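Local coordinates for protein lipopolysaccharide heptosyltransferase 2 (Escherichia coli, PDB 1PSW) that transfers the second heptose unit from ADP-L-glycero-beta-D-manno-heptose onto heptosyl-Kdo2-lipid A in building the lipopolysaccharide core, at residues A[301-306]-A[336-341]; A[195-200]-A[284-289]. One frame throughout, in Å; residues are numbered along the deposited sequence.

How the contacts relate
Contact 2 comes first along the chain: 195-200, the loop leading into helix 199-211, is left behind while the chain builds helices and strands, and the loop closes 84 residues on, when strand 283-287 runs out into G288 and P289. Contact 1 then opens at the next strand, 302-306, and closes on helix 332-347, the last of the chain. The two are therefore in series, neither nested nor crossed, with centres about 13 Å apart. They meet through neighbouring parallel strands, R303 O lying 2.8 Å from A285 N in a probable hydrogen bond. Together they tie the edge strand 302-306 to the C-terminal helix, and its inner neighbour 283-287 to the 195-200 segment.

Contact 1 (A[301-306]-A[336-341]); sequences KARVIR and LEELNA
R303 and E338 meet where an edge strand passes the C-terminal helix, through the aliphatic part of one and the acid end of the other. Followed outward, the glutamate has CB 4.1 Å from I305 CD1, an apolar touch in which the two side chains run past each other in opposite directions. With CG anti to the backbone N (chi1 -179°) and a bend at chi2, CG and CD are carried to R303 CB. OE2 ends 3.4 Å from R303 CG, while R303 NE stays 4.4 Å from OE2; the oxygen stands well out of the guanidinium plane, so opposite charges are near without a salt bridge. In this parallel Rossmann-like sheet of a GT-B glycosyltransferase, 302-306 is the outermost strand and helix 332-347 packs over it and its neighbour 283-287. A water that donates to V304 O also donates to E338 OE1, at a long 3.3 Å. R303 itself bends back, NH1 donating to A302 O at 3.0 Å from above the carbonyl plane, and also to H300 O. An alanine in place of R303 would strip the methylenes from beside OE2 and is likely to leave the carboxylate without its nearby positive charge.

Contact 2 (A[195-200]-A[284-289]); sequences KRWPHY and VALYGP
Two first torsions set up the meeting of W197 and L286. The indole leaves its backbone with CG anti to N (chi1 -164°), while L286 CG is anti to its own carbonyl carbon (chi1 -47°); with CG so placed and CD1 extended away from CA, the leucine's CD1 methyl comes over one face of the indole. CD1 is 3.3 Å from W197 CD2, at the fusion of the two rings, and 3.5 Å from the centroid of the five-membered ring, only 22° off its normal. This is a CH-pi contact, with a single methyl serving both rings: the same CD1 lies 3.5 Å from W197 CE3. The indole's NE1 hydrogen-bonds to I330 O, which probably limits rotation of the ring, and V335 of helix 332-347 touches both W197 and L286.

Nearer the end of the strand the polar backbone is joined indirectly. One water donates to K195 O at 2.6 Å and to L286 O at 2.7 Å, giving the two carbonyls a shared donor. Beyond it, K195 CG rests 4.1 Å from P289 CG, a looser apolar touch made by the CG methylene of a lysine that is extended beyond it. With P198 at the N-cap position of helix 199-211, the loop before that helix lies against the turn after strand 283-287, at the C-terminal edge of the second parallel sheet.

Contact 1 (A[301-306]-A[336-341])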
ATOM      1  N   LYS A 301      -6.715   0.068  14.165  1.00 17.38           N
ATOM      2  CA  LYS A 301      -6.576   1.465  14.559  1.00 17.04           C
ATOM      3  C   LYS A 301      -6.998   2.437  13.470  1.00 17.19           C
ATOM      4  O   LYS A 301      -6.788   3.642  13.590  1.00 16.68           O
ATOM      5  CB  LYS A 301      -5.131   1.744  14.994  1.00 19.03           C
ATOM      6  CG  LYS A 301      -4.677   0.894  16.183  1.00 21.81           C
ATOM      7  CD  LYS A 301      -3.415   1.443  16.833  1.00 27.31           C
ATOM      8  CE  LYS A 301      -3.059   0.643  18.078  1.00 33.03           C
ATOM      9  NZ  LYS A 301      -2.050   1.325  18.942  1.00 33.91           N
ATOM     10  N   ALA A 302      -7.610   1.907  12.413  1.00 16.29           N
ATOM     11  CA  ALA A 302      -8.093   2.725  11.306  1.00 15.61           C
ATOM     12  C   ALA A 302      -9.589   3.017  11.455  1.00 16.35           C
ATOM     13  O   ALA A 302     -10.344   2.217  12.011  1.00 16.65           O
ATOM     14  CB  ALA A 302      -7.839   2.012   9.982  1.00 14.90           C
ATOM     15  N   ARG A 303     -10.000   4.180  10.966  1.00 16.35           N
ATOM     16  CA  ARG A 303     -11.394   4.587  10.984  1.00 16.96           C
ATOM     17  C   ARG A 303     -11.669   5.125   9.587  1.00 17.19           C
ATOM     18  O   ARG A 303     -10.831   5.817   8.997  1.00 17.13           O
ATOM     19  CB  ARG A 303     -11.652   5.679  12.028  1.00 18.01           C
ATOM     20  CG  ARG A 303     -11.478   5.218  13.476  1.00 16.73           C
ATOM     21  CD  ARG A 303     -12.429   4.071  13.818  1.00 18.60           C
ATOM     22  NE  ARG A 303     -12.367   3.685  15.229  1.00 19.45           N
ATOM     23  CZ  ARG A 303     -11.392   2.965  15.779  1.00 19.51           C
ATOM     24  NH1 ARG A 303     -10.374   2.535  15.043  1.00 16.40           N
ATOM     25  NH2 ARG A 303     -11.439   2.671  17.074  1.00 18.18           N
ATOM     26  N   VAL A 304     -12.839   4.787   9.058  1.00 15.50           N
ATOM     27  CA  VAL A 304     -13.233   5.216   7.729  1.00 16.50           C
ATOM     28  C   VAL A 304     -14.384   6.196   7.810  1.00 16.09           C
ATOM     29  O   VAL A 304     -15.345   5.986   8.552  1.00 16.45           O
ATOM     30  CB  VAL A 304     -13.665   4.018   6.859  1.00 17.14           C
ATOM     31  CG1 VAL A 304     -14.416   4.514   5.630  1.00 19.55           C
ATOM     32  CG2 VAL A 304     -12.429   3.209   6.427  1.00 15.86           C
ATOM     33  N   ILE A 305     -14.276   7.281   7.058  1.00 16.10           N
ATOM     34  CA  ILE A 305     -15.334   8.278   7.018  1.00 16.65           C
ATOM     35  C   ILE A 305     -15.845   8.358   5.590  1.00 17.70           C
ATOM     36  O   ILE A 305     -15.074   8.569   4.651  1.00 15.76           O
ATOM     37  CB  ILE A 305     -14.824   9.664   7.440  1.00 16.84           C
ATOM     38  CG1 ILE A 305     -14.254   9.589   8.865  1.00 16.73           C
ATOM     39  CG2 ILE A 305     -15.964  10.684   7.378  1.00 19.69           C
ATOM     40  CD1 ILE A 305     -13.699  10.902   9.375  1.00 16.73           C
ATOM     41  N   ARG A 306     -17.149   8.156   5.428  1.00 19.84           N
ATOM     42  CA  ARG A 306     -17.797   8.223   4.119  1.00 21.12           C
ATOM     43  C   ARG A 306     -19.230   8.662   4.370  1.00 21.94           C
ATOM     44  O   ARG A 306     -19.914   8.106   5.231  1.00 20.48           O
ATOM     45  CB  ARG A 306     -17.793   6.866   3.408  1.00 21.46           C
ATOM     46  CG  ARG A 306     -18.171   6.985   1.932  1.00 21.26           C
ATOM     47  CD  ARG A 306     -18.385   5.639   1.259  1.00 22.23           C
ATOM     48  NE  ARG A 306     -18.627   5.790  -0.177  1.00 21.98           N
ATOM     49  CZ  ARG A 306     -19.185   4.862  -0.952  1.00 24.36           C
ATOM     50  NH1 ARG A 306     -19.572   3.701  -0.437  1.00 22.61           N
ATOM     51  NH2 ARG A 306     -19.356   5.090  -2.249  1.00 22.94           N
ATOM     52  N   LEU A 336     -11.105  16.266  12.165  1.00 21.74           N
ATOM     53  CA  LEU A 336     -10.319  16.643  13.336  1.00 24.13           C
ATOM     54  C   LEU A 336     -10.820  15.936  14.595  1.00 25.09           C
ATOM     55  O   LEU A 336     -10.029  15.478  15.419  1.00 26.75           O
ATOM     56  CB  LEU A 336     -10.367  18.158  13.541  1.00 22.84           C
ATOM     57  CG  LEU A 336      -9.642  18.693  14.776  1.00 24.29           C
ATOM     58  CD1 LEU A 336      -8.153  18.374  14.691  1.00 22.10           C
ATOM     59  CD2 LEU A 336      -9.865  20.195  14.876  1.00 26.17           C
ATOM     60  N   GLU A 337     -12.138  15.860  14.739  1.00 27.71           N
ATOM     61  CA  GLU A 337     -12.747  15.205  15.892  1.00 29.48           C
ATOM     62  C   GLU A 337     -12.414  13.722  15.942  1.00 29.24           C
ATOM     63  O   GLU A 337     -12.137  13.173  17.007  1.00 27.51           O
ATOM     64  CB  GLU A 337     -14.261  15.388  15.858  1.00 33.42           C
ATOM     65  CG  GLU A 337     -14.729  16.722  16.412  1.00 39.22           C
ATOM     66  CD  GLU A 337     -16.221  16.937  16.244  1.00 42.26           C
ATOM     67  OE1 GLU A 337     -16.988  15.974  16.466  1.00 45.24           O
ATOM     68  OE2 GLU A 337     -16.627  18.072  15.908  1.00 43.22           O
ATOM     69  N   GLU A 338     -12.458  13.072  14.784  1.00 28.06           N
ATOM     70  CA  GLU A 338     -12.144  11.650  14.703  1.00 28.72           C
ATOM     71  C   GLU A 338     -10.658  11.438  14.999  1.00 26.62           C
ATOM     72  O   GLU A 338     -10.269  10.469  15.657  1.00 24.57           O
ATOM     73  CB  GLU A 338     -12.459  11.118  13.305  1.00 30.69           C
ATOM     74  CG  GLU A 338     -12.188   9.635  13.140  1.00 37.92           C
ATOM     75  CD  GLU A 338     -13.237   8.774  13.812  1.00 43.02           C
ATOM     76  OE1 GLU A 338     -14.417   8.858  13.402  1.00 44.66           O
ATOM     77  OE2 GLU A 338     -12.887   8.025  14.751  1.00 44.83           O
ATOM     78  N   LEU A 339      -9.836  12.358  14.504  1.00 25.23           N
ATOM     79  CA  LEU A 339      -8.395  12.286  14.691  1.00 24.52           C
ATOM     80  C   LEU A 339      -8.001  12.476  16.160  1.00 23.45           C
ATOM     81  O   LEU A 339      -7.259  11.665  16.708  1.00 22.05           O
ATOM     82  CB  LEU A 339      -7.706  13.330  13.806  1.00 24.45           C
ATOM     83  CG  LEU A 339      -6.205  13.180  13.551  1.00 26.86           C
ATOM     84  CD1 LEU A 339      -5.927  11.861  12.837  1.00 27.82           C
ATOM     85  CD2 LEU A 339      -5.712  14.348  12.698  1.00 27.48           C
ATOM     86  N   ASN A 340      -8.496  13.527  16.806  1.00 24.24           N
ATOM     87  CA  ASN A 340      -8.145  13.751  18.207  1.00 25.72           C
ATOM     88  C   ASN A 340      -8.525  12.563  19.092  1.00 26.64           C
ATOM     89  O   ASN A 340      -7.855  12.279  20.086  1.00 27.08           O
ATOM     90  CB  ASN A 340      -8.808  15.023  18.749  1.00 26.09           C
ATOM     91  CG  ASN A 340      -8.197  16.285  18.179  1.00 24.84           C
ATOM     92  OD1 ASN A 340      -6.985  16.375  18.003  1.00 26.30           O
ATOM     93  ND2 ASN A 340      -9.035  17.274  17.896  1.00 27.50           N
ATOM     94  N   ALA A 341      -9.594  11.860  18.727  1.00 27.53           N
ATOM     95  CA  ALA A 341     -10.043  10.706  19.508  1.00 26.62           C
ATOM     96  C   ALA A 341      -9.022   9.577  19.450  1.00 26.28           C
ATOM     97  O   ALA A 341      -8.665   8.993  20.474  1.00 26.54           O
ATOM     98  CB  ALA A 341     -11.390  10.215  18.994  1.00 26.48           C
TER
HETATM   99  O   HOH W   1     -15.412   6.624  11.241  1.00 39.69           O

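Contact 2 (A[195-200]-A[284-289])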
ATOM      1  N   LYS A 195     -11.313  10.961  -5.970  1.00 21.43           N
ATOM      2  CA  LYS A 195     -11.163  10.312  -4.677  1.00 22.60           C
ATOM      3  C   LYS A 195     -10.339  11.121  -3.686  1.00 20.56           C
ATOM      4  O   LYS A 195     -10.060  10.656  -2.583  1.00 20.89           O
ATOM      5  CB  LYS A 195     -10.557   8.921  -4.868  1.00 25.71           C
ATOM      6  CG  LYS A 195     -11.435   8.036  -5.728  1.00 29.58           C
ATOM      7  CD  LYS A 195     -10.936   6.612  -5.797  1.00 35.42           C
ATOM      8  CE  LYS A 195     -11.862   5.768  -6.663  1.00 37.70           C
ATOM      9  NZ  LYS A 195     -11.476   4.333  -6.641  1.00 40.62           N
ATOM     10  N   ARG A 196      -9.969  12.340  -4.058  1.00 19.51           N
ATOM     11  CA  ARG A 196      -9.165  13.161  -3.168  1.00 19.02           C
ATOM     12  C   ARG A 196      -9.951  14.141  -2.312  1.00 19.99           C
ATOM     13  O   ARG A 196     -10.859  14.823  -2.789  1.00 19.81           O
ATOM     14  CB  ARG A 196      -8.121  13.955  -3.957  1.00 20.73           C
ATOM     15  CG  ARG A 196      -6.998  13.119  -4.532  1.00 26.18           C
ATOM     16  CD  ARG A 196      -5.852  14.006  -4.996  1.00 30.60           C
ATOM     17  NE  ARG A 196      -5.839  14.196  -6.435  1.00 35.49           N
ATOM     18  CZ  ARG A 196      -5.121  15.122  -7.064  1.00 38.98           C
ATOM     19  NH1 ARG A 196      -4.350  15.960  -6.379  1.00 36.73           N
ATOM     20  NH2 ARG A 196      -5.177  15.209  -8.389  1.00 39.94           N
ATOM     21  N   TRP A 197      -9.615  14.195  -1.030  1.00 17.57           N
ATOM     22  CA  TRP A 197     -10.257  15.160  -0.153  1.00 17.63           C
ATOM     23  C   TRP A 197      -9.641  16.458  -0.676  1.00 16.14           C
ATOM     24  O   TRP A 197      -8.457  16.486  -1.011  1.00 16.99           O
ATOM     25  CB  TRP A 197      -9.843  14.916   1.288  1.00 15.50           C
ATOM     26  CG  TRP A 197     -10.707  15.584   2.293  1.00 14.35           C
ATOM     27  CD1 TRP A 197     -12.065  15.680   2.280  1.00 14.35           C
ATOM     28  CD2 TRP A 197     -10.272  16.165   3.527  1.00 14.24           C
ATOM     29  NE1 TRP A 197     -12.512  16.273   3.446  1.00 14.57           N
ATOM     30  CE2 TRP A 197     -11.432  16.569   4.229  1.00 15.42           C
ATOM     31  CE3 TRP A 197      -9.014  16.348   4.123  1.00 14.78           C
ATOM     32  CZ2 TRP A 197     -11.368  17.183   5.479  1.00 14.76           C
ATOM     33  CZ3 TRP A 197      -8.952  16.956   5.377  1.00 12.64           C
ATOM     34  CH2 TRP A 197     -10.126  17.353   6.044  1.00 15.48           C
ATOM     35  N   PRO A 198     -10.428  17.543  -0.771  1.00 16.65           N
ATOM     36  CA  PRO A 198      -9.931  18.834  -1.272  1.00 15.23           C
ATOM     37  C   PRO A 198      -8.663  19.387  -0.621  1.00 16.08           C
ATOM     38  O   PRO A 198      -8.495  19.338   0.600  1.00 15.93           O
ATOM     39  CB  PRO A 198     -11.118  19.762  -1.060  1.00 15.83           C
ATOM     40  CG  PRO A 198     -12.288  18.851  -1.264  1.00 16.95           C
ATOM     41  CD  PRO A 198     -11.876  17.608  -0.499  1.00 16.74           C
ATOM     42  N   HIS A 199      -7.779  19.926  -1.455  1.00 15.72           N
ATOM     43  CA  HIS A 199      -6.541  20.517  -0.975  1.00 17.20           C
ATOM     44  C   HIS A 199      -6.809  21.566   0.107  1.00 18.31           C
ATOM     45  O   HIS A 199      -6.044  21.684   1.069  1.00 17.93           O
ATOM     46  CB  HIS A 199      -5.759  21.170  -2.130  1.00 17.93           C
ATOM     47  CG  HIS A 199      -6.502  22.264  -2.838  1.00 19.09           C
ATOM     48  ND1 HIS A 199      -7.441  22.017  -3.818  1.00 20.22           N
ATOM     49  CD2 HIS A 199      -6.451  23.611  -2.701  1.00 18.94           C
ATOM     50  CE1 HIS A 199      -7.936  23.162  -4.253  1.00 20.50           C
ATOM     51  NE2 HIS A 199      -7.351  24.146  -3.591  1.00 20.59           N
ATOM     52  N   TYR A 200      -7.883  22.338  -0.034  1.00 18.79           N
ATOM     53  CA  TYR A 200      -8.173  23.358   0.970  1.00 18.62           C
ATOM     54  C   TYR A 200      -8.677  22.768   2.276  1.00 18.41           C
ATOM     55  O   TYR A 200      -8.527  23.380   3.334  1.00 18.06           O
ATOM     56  CB  TYR A 200      -9.163  24.391   0.424  1.00 17.88           C
ATOM     57  CG  TYR A 200     -10.343  23.810  -0.314  1.00 16.93           C
ATOM     58  CD1 TYR A 200     -11.505  23.444   0.359  1.00 17.82           C
ATOM     59  CD2 TYR A 200     -10.302  23.651  -1.695  1.00 18.26           C
ATOM     60  CE1 TYR A 200     -12.602  22.940  -0.327  1.00 16.17           C
ATOM     61  CE2 TYR A 200     -11.379  23.151  -2.390  1.00 18.97           C
ATOM     62  CZ  TYR A 200     -12.528  22.799  -1.703  1.00 18.80           C
ATOM     63  OH  TYR A 200     -13.593  22.312  -2.409  1.00 19.34           O
ATOM     64  N   VAL A 284      -7.105   7.886   9.688  1.00 15.98           N
ATOM     65  CA  VAL A 284      -8.459   8.274   9.318  1.00 15.71           C
ATOM     66  C   VAL A 284      -8.450   8.254   7.792  1.00 14.85           C
ATOM     67  O   VAL A 284      -7.699   9.002   7.164  1.00 16.01           O
ATOM     68  CB  VAL A 284      -8.804   9.698   9.815  1.00 15.69           C
ATOM     69  CG1 VAL A 284     -10.205  10.084   9.353  1.00 15.25           C
ATOM     70  CG2 VAL A 284      -8.723   9.756  11.328  1.00 18.58           C
ATOM     71  N   ALA A 285      -9.274   7.389   7.210  1.00 14.18           N
ATOM     72  CA  ALA A 285      -9.368   7.236   5.765  1.00 14.34           C
ATOM     73  C   ALA A 285     -10.655   7.866   5.234  1.00 16.00           C
ATOM     74  O   ALA A 285     -11.757   7.491   5.627  1.00 15.89           O
ATOM     75  CB  ALA A 285      -9.306   5.758   5.405  1.00 13.68           C
ATOM     76  N   LEU A 286     -10.494   8.834   4.336  1.00 15.83           N
ATOM     77  CA  LEU A 286     -11.615   9.565   3.759  1.00 15.44           C
ATOM     78  C   LEU A 286     -12.078   9.027   2.413  1.00 15.92           C
ATOM     79  O   LEU A 286     -11.319   9.013   1.436  1.00 16.91           O
ATOM     80  CB  LEU A 286     -11.231  11.036   3.628  1.00 14.37           C
ATOM     81  CG  LEU A 286     -10.574  11.607   4.890  1.00 15.17           C
ATOM     82  CD1 LEU A 286     -10.262  13.083   4.670  1.00 15.63           C
ATOM     83  CD2 LEU A 286     -11.502  11.435   6.104  1.00 13.46           C
ATOM     84  N   TYR A 287     -13.337   8.603   2.363  1.00 15.18           N
ATOM     85  CA  TYR A 287     -13.924   8.055   1.143  1.00 17.20           C
ATOM     86  C   TYR A 287     -15.040   8.914   0.570  1.00 18.48           C
ATOM     87  O   TYR A 287     -15.795   9.551   1.302  1.00 18.24           O
ATOM     88  CB  TYR A 287     -14.487   6.661   1.404  1.00 18.33           C
ATOM     89  CG  TYR A 287     -13.446   5.583   1.566  1.00 18.87           C
ATOM     90  CD1 TYR A 287     -12.685   5.483   2.734  1.00 18.96           C
ATOM     91  CD2 TYR A 287     -13.228   4.653   0.552  1.00 17.35           C
ATOM     92  CE1 TYR A 287     -11.733   4.474   2.883  1.00 19.09           C
ATOM     93  CE2 TYR A 287     -12.281   3.645   0.691  1.00 18.79           C
ATOM     94  CZ  TYR A 287     -11.541   3.557   1.855  1.00 18.48           C
ATOM     95  OH  TYR A 287     -10.618   2.544   2.004  1.00 19.15           O
ATOM     96  N   GLY A 288     -15.132   8.903  -0.753  1.00 19.10           N
ATOM     97  CA  GLY A 288     -16.157   9.655  -1.444  1.00 19.50           C
ATOM     98  C   GLY A 288     -16.873   8.754  -2.438  1.00 21.32           C
ATOM     99  O   GLY A 288     -17.706   7.941  -2.035  1.00 21.80           O
ATOM    100  N   PRO A 289     -16.565   8.850  -3.740  1.00 21.45           N
ATOM    101  CA  PRO A 289     -17.241   8.002  -4.725  1.00 25.18           C
ATOM    102  C   PRO A 289     -16.923   6.508  -4.603  1.00 27.12           C
ATOM    103  O   PRO A 289     -17.732   5.671  -4.999  1.00 30.59           O
ATOM    104  CB  PRO A 289     -16.785   8.597  -6.051  1.00 23.26           C
ATOM    105  CG  PRO A 289     -15.390   9.040  -5.741  1.00 23.05           C
ATOM    106  CD  PRO A 289     -15.565   9.713  -4.392  1.00 22.44           C
TER
HETATM  107  O   HOH W   2     -10.916   8.647  -1.178  1.00 18.79           O